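Local structure of geranyltranstransferase (IspA) (3LLW) at residues 75-86 / 130-140; 174-185 / 251-259. The protein probably acts as a magnesium-dependent prenyltransferase of isoprenoid biosynthesis, joining isoprenyl diphosphate units as other members of the FPP/GGPP synthase family do. All coordinates share one frame; numbering follows the deposited sequence.

Contact 1 of 2, residues 75-86 / 130-140; sequences EYFKIALSIECL and YSFELLSNALL
Glu75 reaches from helix 73-94 to the turn that follows helix 117-137. Glu75 CB rests 3.8 Å from Leu140 CD2. CG and CD then pass along Leu139, near its N and CB. A bend at chi2 (-47°) turns the carboxylate toward the backbone of 138-139. Leu139 N donates to Glu75 OE2 from the anti side, about 34° out of the carboxylate plane; the modelled 2.5 Å is short and doubtful. The syn side of Glu75 OE2 takes Lys78 NZ in a salt bridge of 3.1 Å. OE1 lies beside the end of Leu139 and takes a weak bond from that NZ.

Segments 75-86 and 130-137 run antiparallel (170°), their axes 8.2 Å apart at closest approach, within the all-helical prenyl synthase fold. Leu134 is a knob among Lys78, Leu81, Ser82 and Cys85, with Leu134 CD1 3.8 Å from Leu81 CG. The Leu135 side chain crosses that of Ile79 at about a right angle, its CD1 against Ile79 CG2. CD1 of Ile79 meets CD1 of Leu140 tip to tip. Small side chains bring the CA atoms of Ser82 and Ser131 to 4.1 Å; Ser82 OG bonds to Ile79 O, Ser131 OG to Leu127 O. SG of Cys85 sits at the edge of the Tyr130 ring.

Apolar packing thus joins the helices, and a carboxylate shared by an ammonium and an amide, probably ionised, closes one end.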
loop_
_atom_site.group_PDB
_atom_site.type_symbol
_atom_site.label_atom_id
_atom_site.label_comp_id
_atom_site.label_asym_id
_atom_site.label_seq_id
_atom_site.Cartn_x
_atom_site.Cartn_y
_atom_site.Cartn_z
ATOM N N GLU A 75 -4.486 -9.690 17.679
ATOM C CA GLU A 75 -4.801 -9.734 16.268
ATOM C C GLU A 75 -5.748 -8.605 15.862
ATOM O O GLU A 75 -5.576 -8.009 14.795
ATOM C CB GLU A 75 -5.402 -11.093 15.897
ATOM C CG GLU A 75 -4.570 -12.293 16.342
ATOM C CD GLU A 75 -3.088 -12.151 16.006
ATOM O OE1 GLU A 75 -2.253 -12.281 16.930
ATOM O OE2 GLU A 75 -2.759 -11.897 14.827
ATOM N N TYR A 76 -6.740 -8.324 16.712
ATOM C CA TYR A 76 -7.669 -7.212 16.512
ATOM C C TYR A 76 -6.941 -5.855 16.608
ATOM O O TYR A 76 -7.264 -4.904 15.892
ATOM C CB TYR A 76 -8.796 -7.286 17.532
ATOM C CG TYR A 76 -9.692 -8.511 17.406
ATOM C CD1 TYR A 76 -10.101 -8.975 16.159
ATOM C CD2 TYR A 76 -10.155 -9.182 18.541
ATOM C CE1 TYR A 76 -10.937 -10.084 16.037
ATOM C CE2 TYR A 76 -10.985 -10.300 18.434
ATOM C CZ TYR A 76 -11.371 -10.740 17.174
ATOM O OH TYR A 76 -12.189 -11.833 17.038
ATOM N N PHE A 77 -5.952 -5.786 17.488
ATOM C CA PHE A 77 -5.165 -4.578 17.649
ATOM C C PHE A 77 -4.303 -4.338 16.400
ATOM O O PHE A 77 -4.214 -3.220 15.939
ATOM C CB PHE A 77 -4.306 -4.658 18.909
ATOM C CG PHE A 77 -5.060 -4.412 20.192
ATOM C CD1 PHE A 77 -6.391 -4.000 20.187
ATOM C CD2 PHE A 77 -4.408 -4.541 21.418
ATOM C CE1 PHE A 77 -7.070 -3.764 21.373
ATOM C CE2 PHE A 77 -5.077 -4.292 22.615
ATOM C CZ PHE A 77 -6.410 -3.901 22.592
ATOM N N LYS A 78 -3.719 -5.401 15.847
ATOM C CA LYS A 78 -2.988 -5.341 14.578
ATOM C C LYS A 78 -3.830 -4.712 13.464
ATOM O O LYS A 78 -3.395 -3.749 12.829
ATOM C CB LYS A 78 -2.546 -6.738 14.152
ATOM C CG LYS A 78 -1.283 -7.234 14.819
ATOM C CD LYS A 78 -1.087 -8.691 14.459
ATOM C CE LYS A 78 0.041 -9.341 15.248
ATOM N NZ LYS A 78 0.101 -10.813 14.955
ATOM N N ILE A 79 -5.039 -5.247 13.267
ATOM C CA ILE A 79 -6.014 -4.693 12.335
ATOM C C ILE A 79 -6.365 -3.229 12.593
ATOM O O ILE A 79 -6.381 -2.409 11.664
ATOM C CB ILE A 79 -7.300 -5.519 12.345
ATOM C CG1 ILE A 79 -6.980 -6.966 11.915
ATOM C CG2 ILE A 79 -8.348 -4.847 11.473
ATOM C CD1 ILE A 79 -8.095 -7.970 12.147
ATOM N N ALA A 80 -6.636 -2.903 13.852
ATOM C CA ALA A 80 -6.907 -1.531 14.256
ATOM C C ALA A 80 -5.705 -0.626 13.949
ATOM O O ALA A 80 -5.881 0.511 13.506
ATOM C CB ALA A 80 -7.244 -1.483 15.745
ATOM N N LEU A 81 -4.503 -1.157 14.171
ATOM C CA LEU A 81 -3.240 -0.458 13.914
ATOM C C LEU A 81 -3.017 -0.249 12.408
ATOM O O LEU A 81 -2.450 0.776 11.999
ATOM C CB LEU A 81 -2.056 -1.213 14.540
ATOM C CG LEU A 81 -0.677 -0.523 14.525
ATOM C CD1 LEU A 81 -0.763 0.912 14.986
ATOM C CD2 LEU A 81 0.361 -1.288 15.324
ATOM N N SER A 82 -3.501 -1.176 11.579
ATOM C CA SER A 82 -3.346 -1.018 10.126
ATOM C C SER A 82 -4.134 0.176 9.620
ATOM O O SER A 82 -3.670 0.895 8.739
ATOM C CB SER A 82 -3.790 -2.265 9.382
ATOM O OG SER A 82 -5.190 -2.327 9.352
ATOM N N ILE A 83 -5.320 0.385 10.190
ATOM C CA ILE A 83 -6.144 1.551 9.877
ATOM C C ILE A 83 -5.445 2.850 10.326
ATOM O O ILE A 83 -5.458 3.848 9.604
ATOM C CB ILE A 83 -7.520 1.459 10.543
ATOM C CG1 ILE A 83 -8.209 0.125 10.189
ATOM C CG2 ILE A 83 -8.398 2.613 10.080
ATOM C CD1 ILE A 83 -9.518 -0.140 10.937
ATOM N N GLU A 84 -4.820 2.813 11.501
ATOM C CA GLU A 84 -4.170 3.994 12.043
ATOM C C GLU A 84 -2.949 4.363 11.187
ATOM O O GLU A 84 -2.763 5.525 10.877
ATOM C CB GLU A 84 -3.852 3.797 13.539
ATOM C CG GLU A 84 -3.333 5.036 14.318
ATOM C CD GLU A 84 -4.289 6.242 14.372
ATOM O OE1 GLU A 84 -5.514 6.096 14.127
ATOM O OE2 GLU A 84 -3.791 7.359 14.673
ATOM N N CYS A 85 -2.185 3.362 10.740
ATOM C CA CYS A 85 -1.044 3.581 9.828
ATOM C C CYS A 85 -1.415 4.223 8.488
ATOM O O CYS A 85 -0.733 5.155 8.031
ATOM C CB CYS A 85 -0.277 2.277 9.589
ATOM S SG CYS A 85 0.647 1.758 11.032
ATOM N N LEU A 86 -2.487 3.729 7.871
ATOM C CA LEU A 86 -3.010 4.320 6.641
ATOM C C LEU A 86 -3.423 5.768 6.842
ATOM O O LEU A 86 -3.118 6.611 6.013
ATOM C CB LEU A 86 -4.187 3.515 6.091
ATOM C CG LEU A 86 -4.397 3.682 4.583
ATOM C CD1 LEU A 86 -3.259 3.033 3.810
ATOM C CD2 LEU A 86 -5.726 3.097 4.144
ATOM N N TYR A 130 2.882 -0.834 4.889
ATOM C CA TYR A 130 2.847 -1.481 6.233
ATOM C C TYR A 130 1.464 -1.879 6.753
ATOM O O TYR A 130 1.352 -2.885 7.445
ATOM C CB TYR A 130 3.576 -0.656 7.294
ATOM C CG TYR A 130 3.929 -1.431 8.541
ATOM C CD1 TYR A 130 3.460 -1.032 9.780
ATOM C CD2 TYR A 130 4.726 -2.571 8.474
ATOM C CE1 TYR A 130 3.789 -1.741 10.935
ATOM C CE2 TYR A 130 5.047 -3.298 9.614
ATOM C CZ TYR A 130 4.570 -2.875 10.842
ATOM O OH TYR A 130 4.886 -3.590 11.981
ATOM N N SER A 131 0.439 -1.080 6.440
ATOM C CA SER A 131 -0.962 -1.371 6.788
ATOM C C SER A 131 -1.416 -2.715 6.248
ATOM O O SER A 131 -2.204 -3.412 6.860
ATOM C CB SER A 131 -1.879 -0.314 6.178
ATOM O OG SER A 131 -1.398 0.984 6.449
ATOM N N PHE A 132 -0.905 -3.063 5.078
ATOM C CA PHE A 132 -1.258 -4.303 4.433
ATOM C C PHE A 132 -0.449 -5.476 4.953
ATOM O O PHE A 132 -0.971 -6.608 5.037
ATOM C CB PHE A 132 -1.247 -4.111 2.907
ATOM C CG PHE A 132 -2.172 -2.989 2.461
ATOM C CD1 PHE A 132 -3.543 -3.189 2.422
ATOM C CD2 PHE A 132 -1.672 -1.703 2.172
ATOM C CE1 PHE A 132 -4.419 -2.159 2.057
ATOM C CE2 PHE A 132 -2.544 -0.657 1.804
ATOM C CZ PHE A 132 -3.919 -0.891 1.733
ATOM N N GLU A 133 0.784 -5.202 5.378
ATOM C CA GLU A 133 1.614 -6.195 6.056
ATOM C C GLU A 133 1.040 -6.544 7.415
ATOM O O GLU A 133 0.936 -7.725 7.747
ATOM C CB GLU A 133 3.069 -5.740 6.202
ATOM C CG GLU A 133 4.015 -6.860 6.692
ATOM C CD GLU A 133 5.494 -6.468 6.707
ATOM O OE1 GLU A 133 5.822 -5.256 6.650
ATOM O OE2 GLU A 133 6.335 -7.391 6.781
ATOM N N LEU A 134 0.632 -5.528 8.174
ATOM C CA LEU A 134 -0.015 -5.737 9.476
ATOM C C LEU A 134 -1.272 -6.585 9.331
ATOM O O LEU A 134 -1.448 -7.568 10.049
ATOM C CB LEU A 134 -0.378 -4.407 10.149
ATOM C CG LEU A 134 0.706 -3.602 10.882
ATOM C CD1 LEU A 134 0.165 -2.234 11.231
ATOM C CD2 LEU A 134 1.243 -4.316 12.149
ATOM N N LEU A 135 -2.119 -6.209 8.378
ATOM C CA LEU A 135 -3.405 -6.886 8.147
ATOM C C LEU A 135 -3.203 -8.347 7.752
ATOM O O LEU A 135 -3.803 -9.233 8.339
ATOM C CB LEU A 135 -4.168 -6.132 7.065
ATOM C CG LEU A 135 -5.626 -5.739 7.222
ATOM C CD1 LEU A 135 -5.909 -5.324 8.626
ATOM C CD2 LEU A 135 -5.945 -4.598 6.267
ATOM N N SER A 136 -2.308 -8.586 6.791
ATOM C CA SER A 136 -2.003 -9.924 6.287
ATOM C C SER A 136 -1.308 -10.839 7.300
ATOM O O SER A 136 -1.419 -12.070 7.209
ATOM C CB SER A 136 -1.219 -9.857 4.972
ATOM O OG SER A 136 0.041 -9.225 5.160
ATOM N N ASN A 137 -0.627 -10.247 8.276
ATOM C CA ASN A 137 -0.028 -11.021 9.371
ATOM C C ASN A 137 -0.895 -11.220 10.635
ATOM O O ASN A 137 -0.486 -11.913 11.568
ATOM C CB ASN A 137 1.344 -10.452 9.724
ATOM C CG ASN A 137 2.405 -10.853 8.711
ATOM O OD1 ASN A 137 2.941 -11.958 8.769
ATOM N ND2 ASN A 137 2.697 -9.963 7.765
ATOM N N ALA A 138 -2.080 -10.613 10.663
ATOM C CA ALA A 138 -3.054 -10.855 11.729
ATOM C C ALA A 138 -3.641 -12.265 11.606
ATOM O O ALA A 138 -4.042 -12.681 10.524
ATOM C CB ALA A 138 -4.165 -9.801 11.694
ATOM N N LEU A 139 -3.695 -12.985 12.722
ATOM C CA LEU A 139 -4.060 -14.406 12.725
ATOM C C LEU A 139 -5.558 -14.665 12.869
ATOM O O LEU A 139 -6.011 -15.159 13.906
ATOM C CB LEU A 139 -3.307 -15.152 13.835
ATOM C CG LEU A 139 -1.782 -15.091 13.921
ATOM C CD1 LEU A 139 -1.324 -15.904 15.123
ATOM C CD2 LEU A 139 -1.106 -15.578 12.634
ATOM N N LEU A 140 -6.323 -14.322 11.838
ATOM C CA LEU A 140 -7.725 -14.721 11.758
ATOM C C LEU A 140 -7.869 -15.616 10.530
ATOM O O LEU A 140 -6.879 -15.898 9.859
ATOM C CB LEU A 140 -8.664 -13.507 11.674
ATOM C CG LEU A 140 -8.498 -12.285 12.596
ATOM C CD1 LEU A 140 -9.663 -11.310 12.406
ATOM C CD2 LEU A 140 -8.363 -12.658 14.081
#

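Contact 2 of 2, residues 174-185 / 251-259; sequences TPLNLEQLTFLH and AKNSFVNLL
Phe255 and Leu258, on the short helix 255-259, pack against Leu181 and Leu178 near the start of helix 178-204, and Asn253 joins them from the preceding loop. The two helical pieces run nearly antiparallel in the all-alpha prenyl synthase fold. Their axes lie 11.1 Å apart, and large side chains fill the distance. A capping box of Asn177 and Gln180 opens helix 178-204. Asn177 OD1 accepts from Gln180 N, and Gln180 OE1 accepts from Asn177 N.

Asn253 is the centre of an inverse gamma turn, and its side chain points into the contact. Its CB touches both CD1 of Leu181 and CD2 of Leu184. The amide crosses Leu176 obliquely, with Asn253 ND2 3.5 Å from Leu176 CD1. ND2 also donates to the carbonyl of Phe171, which gives the buried amide a polar partner.

Phe255 is a knob among Leu178, Leu181, Thr182 and His185. CD2 of Leu181 stands over the centre of one ring face, a CH-pi contact of 4.0 Å from CD2 to the Phe255 centroid. CG of Leu181 is anti to its backbone N (chi1 -170°), and its methyls divide: CD1 goes to Asn253, CD2 to Phe255. Leu178 CD1 and Thr182 OG1 lie at the ring edge. The backbone N of Phe255 bonds to Asp231 on helix 209-236.

At the outer end, Leu258 CD2 meets Leu178 CD1 at 3.7 Å, and Leu258 CD1 lies 3.4 Å from Leu176 O.

Nearby, the side chain of the poorly ordered Lys252 is about 6 Å from that of Asp100, a magnesium-binding residue, though no magnesium is bound to this chain. At the inner end, NE2 of His185 donates to O of Asn253 at 2.9 Å, with a bent N-H...O angle of 139°.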
loop_
_atom_site.group_PDB
_atom_site.type_symbol
_atom_site.label_atom_id
_atom_site.label_comp_id
_atom_site.label_asym_id
_atom_site.label_seq_id
_atom_site.Cartn_x
_atom_site.Cartn_y
_atom_site.Cartn_z
ATOM N N THR A 174 -10.077 27.491 -4.324
ATOM C CA THR A 174 -11.160 27.526 -5.297
ATOM C C THR A 174 -12.484 27.149 -4.639
ATOM O O THR A 174 -12.579 26.088 -4.021
ATOM C CB THR A 174 -10.839 26.599 -6.503
ATOM O OG1 THR A 174 -9.875 27.249 -7.343
ATOM C CG2 THR A 174 -12.092 26.260 -7.342
ATOM N N PRO A 175 -13.507 28.022 -4.760
ATOM C CA PRO A 175 -14.815 27.716 -4.223
ATOM C C PRO A 175 -15.435 26.533 -4.966
ATOM O O PRO A 175 -15.366 26.457 -6.191
ATOM C CB PRO A 175 -15.613 28.992 -4.506
ATOM C CG PRO A 175 -14.913 29.626 -5.631
ATOM C CD PRO A 175 -13.487 29.331 -5.421
ATOM N N LEU A 176 -15.985 25.601 -4.208
ATOM C CA LEU A 176 -16.655 24.432 -4.765
ATOM C C LEU A 176 -18.152 24.551 -4.499
ATOM O O LEU A 176 -18.549 25.150 -3.508
ATOM C CB LEU A 176 -16.100 23.165 -4.114
ATOM C CG LEU A 176 -14.622 22.838 -4.364
ATOM C CD1 LEU A 176 -14.210 21.690 -3.501
ATOM C CD2 LEU A 176 -14.307 22.540 -5.820
ATOM N N ASN A 177 -18.989 23.997 -5.383
ATOM C CA ASN A 177 -20.416 23.940 -5.092
ATOM C C ASN A 177 -20.681 22.873 -4.038
ATOM O O ASN A 177 -19.769 22.125 -3.681
ATOM C CB ASN A 177 -21.287 23.769 -6.357
ATOM C CG ASN A 177 -21.106 22.418 -7.063
ATOM O OD1 ASN A 177 -21.004 21.370 -6.438
ATOM N ND2 ASN A 177 -21.119 22.449 -8.388
ATOM N N LEU A 178 -21.920 22.814 -3.561
ATOM C CA LEU A 178 -22.379 21.808 -2.595
ATOM C C LEU A 178 -22.113 20.367 -2.986
ATOM O O LEU A 178 -21.633 19.587 -2.168
ATOM C CB LEU A 178 -23.884 21.976 -2.308
ATOM C CG LEU A 178 -24.466 21.090 -1.198
ATOM C CD1 LEU A 178 -23.929 21.541 0.148
ATOM C CD2 LEU A 178 -25.994 21.072 -1.214
ATOM N N GLU A 179 -22.435 20.012 -4.224
ATOM C CA GLU A 179 -22.272 18.640 -4.692
ATOM C C GLU A 179 -20.800 18.241 -4.700
ATOM O O GLU A 179 -20.432 17.132 -4.304
ATOM C CB GLU A 179 -22.847 18.491 -6.101
ATOM C CG GLU A 179 -22.722 17.079 -6.699
ATOM C CD GLU A 179 -23.501 16.903 -8.008
ATOM O OE1 GLU A 179 -24.605 17.491 -8.146
ATOM O OE2 GLU A 179 -23.011 16.166 -8.896
ATOM N N GLN A 180 -19.947 19.159 -5.137
ATOM C CA GLN A 180 -18.567 18.792 -5.289
ATOM C C GLN A 180 -17.838 18.806 -3.942
ATOM O O GLN A 180 -17.005 17.931 -3.687
ATOM C CB GLN A 180 -17.905 19.518 -6.476
ATOM C CG GLN A 180 -17.753 20.988 -6.409
ATOM C CD GLN A 180 -17.649 21.638 -7.786
ATOM O OE1 GLN A 180 -17.757 22.852 -7.896
ATOM N NE2 GLN A 180 -17.456 20.835 -8.836
ATOM N N LEU A 181 -18.256 19.705 -3.049
ATOM C CA LEU A 181 -17.737 19.754 -1.677
ATOM C C LEU A 181 -18.137 18.542 -0.824
ATOM O O LEU A 181 -17.338 18.058 -0.018
ATOM C CB LEU A 181 -18.146 21.047 -0.984
ATOM C CG LEU A 181 -17.507 21.374 0.376
ATOM C CD1 LEU A 181 -15.946 21.345 0.361
ATOM C CD2 LEU A 181 -18.038 22.707 0.884
ATOM N N THR A 182 -19.361 18.050 -1.011
ATOM C CA THR A 182 -19.815 16.833 -0.336
ATOM C C THR A 182 -19.042 15.625 -0.869
ATOM O O THR A 182 -18.686 14.720 -0.115
ATOM C CB THR A 182 -21.356 16.614 -0.512
ATOM O OG1 THR A 182 -22.064 17.809 -0.164
ATOM C CG2 THR A 182 -21.854 15.519 0.387
ATOM N N PHE A 183 -18.777 15.626 -2.172
ATOM C CA PHE A 183 -18.002 14.585 -2.826
ATOM C C PHE A 183 -16.557 14.584 -2.331
ATOM O O PHE A 183 -15.990 13.538 -2.071
ATOM C CB PHE A 183 -18.038 14.812 -4.340
ATOM C CG PHE A 183 -17.383 13.729 -5.142
ATOM C CD1 PHE A 183 -16.005 13.756 -5.394
ATOM C CD2 PHE A 183 -18.142 12.707 -5.687
ATOM C CE1 PHE A 183 -15.392 12.752 -6.143
ATOM C CE2 PHE A 183 -17.537 11.704 -6.456
ATOM C CZ PHE A 183 -16.157 11.728 -6.675
ATOM N N LEU A 184 -15.950 15.759 -2.233
ATOM C CA LEU A 184 -14.588 15.827 -1.755
ATOM C C LEU A 184 -14.507 15.210 -0.369
ATOM O O LEU A 184 -13.676 14.325 -0.129
ATOM C CB LEU A 184 -14.056 17.272 -1.842
ATOM C CG LEU A 184 -13.081 17.987 -0.906
ATOM C CD1 LEU A 184 -12.041 17.125 -0.254
ATOM C CD2 LEU A 184 -12.392 19.077 -1.730
ATOM N N HIS A 185 -15.403 15.613 0.524
ATOM C CA HIS A 185 -15.315 15.167 1.912
ATOM C C HIS A 185 -15.795 13.738 2.148
ATOM O O HIS A 185 -15.283 13.077 3.055
ATOM C CB HIS A 185 -16.008 16.157 2.853
ATOM C CG HIS A 185 -15.273 17.449 2.993
ATOM N ND1 HIS A 185 -13.912 17.506 3.218
ATOM C CD2 HIS A 185 -15.703 18.732 2.955
ATOM C CE1 HIS A 185 -13.536 18.770 3.299
ATOM N NE2 HIS A 185 -14.603 19.533 3.142
ATOM N N ALA A 251 -10.406 29.992 3.724
ATOM C CA ALA A 251 -9.261 29.675 2.872
ATOM C C ALA A 251 -9.311 28.240 2.321
ATOM O O ALA A 251 -8.977 28.002 1.155
ATOM C CB ALA A 251 -7.951 29.924 3.627
ATOM N N LYS A 252 -9.739 27.300 3.166
ATOM C CA LYS A 252 -9.819 25.877 2.829
ATOM C C LYS A 252 -11.145 25.541 2.110
ATOM O O LYS A 252 -12.028 26.396 1.998
ATOM C CB LYS A 252 -9.674 25.061 4.123
ATOM C CG LYS A 252 -9.113 23.646 3.960
ATOM C CD LYS A 252 -8.996 22.940 5.309
ATOM C CE LYS A 252 -8.670 21.458 5.141
ATOM N NZ LYS A 252 -9.857 20.650 4.731
ATOM N N ASN A 253 -11.263 24.310 1.601
ATOM C CA ASN A 253 -12.517 23.790 1.042
ATOM C C ASN A 253 -13.422 23.332 2.172
ATOM O O ASN A 253 -13.404 22.162 2.552
ATOM C CB ASN A 253 -12.272 22.579 0.146
ATOM C CG ASN A 253 -11.507 22.905 -1.109
ATOM O OD1 ASN A 253 -10.475 22.290 -1.371
ATOM N ND2 ASN A 253 -12.020 23.835 -1.918
ATOM N N SER A 254 -14.210 24.246 2.714
ATOM C CA SER A 254 -14.969 23.927 3.904
ATOM C C SER A 254 -16.420 24.389 3.828
ATOM O O SER A 254 -16.768 25.263 3.038
ATOM C CB SER A 254 -14.248 24.477 5.143
ATOM O OG SER A 254 -14.944 25.542 5.745
ATOM N N PHE A 255 -17.265 23.785 4.656
ATOM C CA PHE A 255 -18.678 24.132 4.693
ATOM C C PHE A 255 -18.954 25.495 5.317
ATOM O O PHE A 255 -19.987 26.093 5.055
ATOM C CB PHE A 255 -19.470 23.047 5.405
ATOM C CG PHE A 255 -19.711 21.845 4.561
ATOM C CD1 PHE A 255 -20.738 21.837 3.625
ATOM C CD2 PHE A 255 -18.906 20.728 4.684
ATOM C CE1 PHE A 255 -20.954 20.726 2.828
ATOM C CE2 PHE A 255 -19.129 19.607 3.892
ATOM C CZ PHE A 255 -20.150 19.613 2.968
ATOM N N VAL A 256 -18.028 25.988 6.133
ATOM C CA VAL A 256 -18.126 27.349 6.646
ATOM C C VAL A 256 -17.962 28.377 5.510
ATOM O O VAL A 256 -18.620 29.411 5.509
ATOM C CB VAL A 256 -17.151 27.599 7.834
ATOM C CG1 VAL A 256 -17.280 29.033 8.374
ATOM C CG2 VAL A 256 -17.406 26.568 8.963
ATOM N N ASN A 257 -17.123 28.074 4.527
ATOM C CA ASN A 257 -16.971 28.956 3.372
ATOM C C ASN A 257 -18.158 28.898 2.428
ATOM O O ASN A 257 -18.622 29.936 1.952
ATOM C CB ASN A 257 -15.683 28.656 2.609
ATOM C CG ASN A 257 -14.455 29.110 3.356
ATOM O OD1 ASN A 257 -14.555 29.858 4.325
ATOM N ND2 ASN A 257 -13.286 28.662 2.911
ATOM N N LEU A 258 -18.641 27.686 2.158
ATOM C CA LEU A 258 -19.793 27.506 1.290
ATOM C C LEU A 258 -21.061 28.071 1.934
ATOM O O LEU A 258 -21.786 28.828 1.300
ATOM C CB LEU A 258 -19.980 26.030 0.934
ATOM C CG LEU A 258 -21.196 25.671 0.068
ATOM C CD1 LEU A 258 -21.063 26.118 -1.375
ATOM C CD2 LEU A 258 -21.416 24.196 0.115
ATOM N N LEU A 259 -21.303 27.730 3.198
ATOM C CA LEU A 259 -22.587 28.037 3.830
ATOM C C LEU A 259 -22.595 29.259 4.748
ATOM O O LEU A 259 -23.658 29.831 4.980
ATOM C CB LEU A 259 -23.145 26.815 4.574
ATOM C CG LEU A 259 -23.327 25.514 3.781
ATOM C CD1 LEU A 259 -23.682 24.366 4.708
ATOM C CD2 LEU A 259 -24.392 25.662 2.720
#

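Overall arrangement
Both segments of contact 1 come earlier in the sequence than those of contact 2. Their centres are 33 Å apart, with the centre of the chain between them, and their nearest atoms are about 14 Å apart. Contact 1 pairs helices 73-94 and 117-137. Contact 2 sits further out, where helix 255-259 meets the start of helix 178-204. That long helix connects the two regions, because Leu192 and Ser196 further along it touch Leu86 and Ile83. Both contacts reach the second subunit: Phe132 stacks on Phe132 of that subunit, and Leu176 packs on its Phe32. Of the two, only contact 2 lies near Asp94 and Asp100, which bind magnesium although no ion is bound to this chain; contact 1 belongs to the buried core.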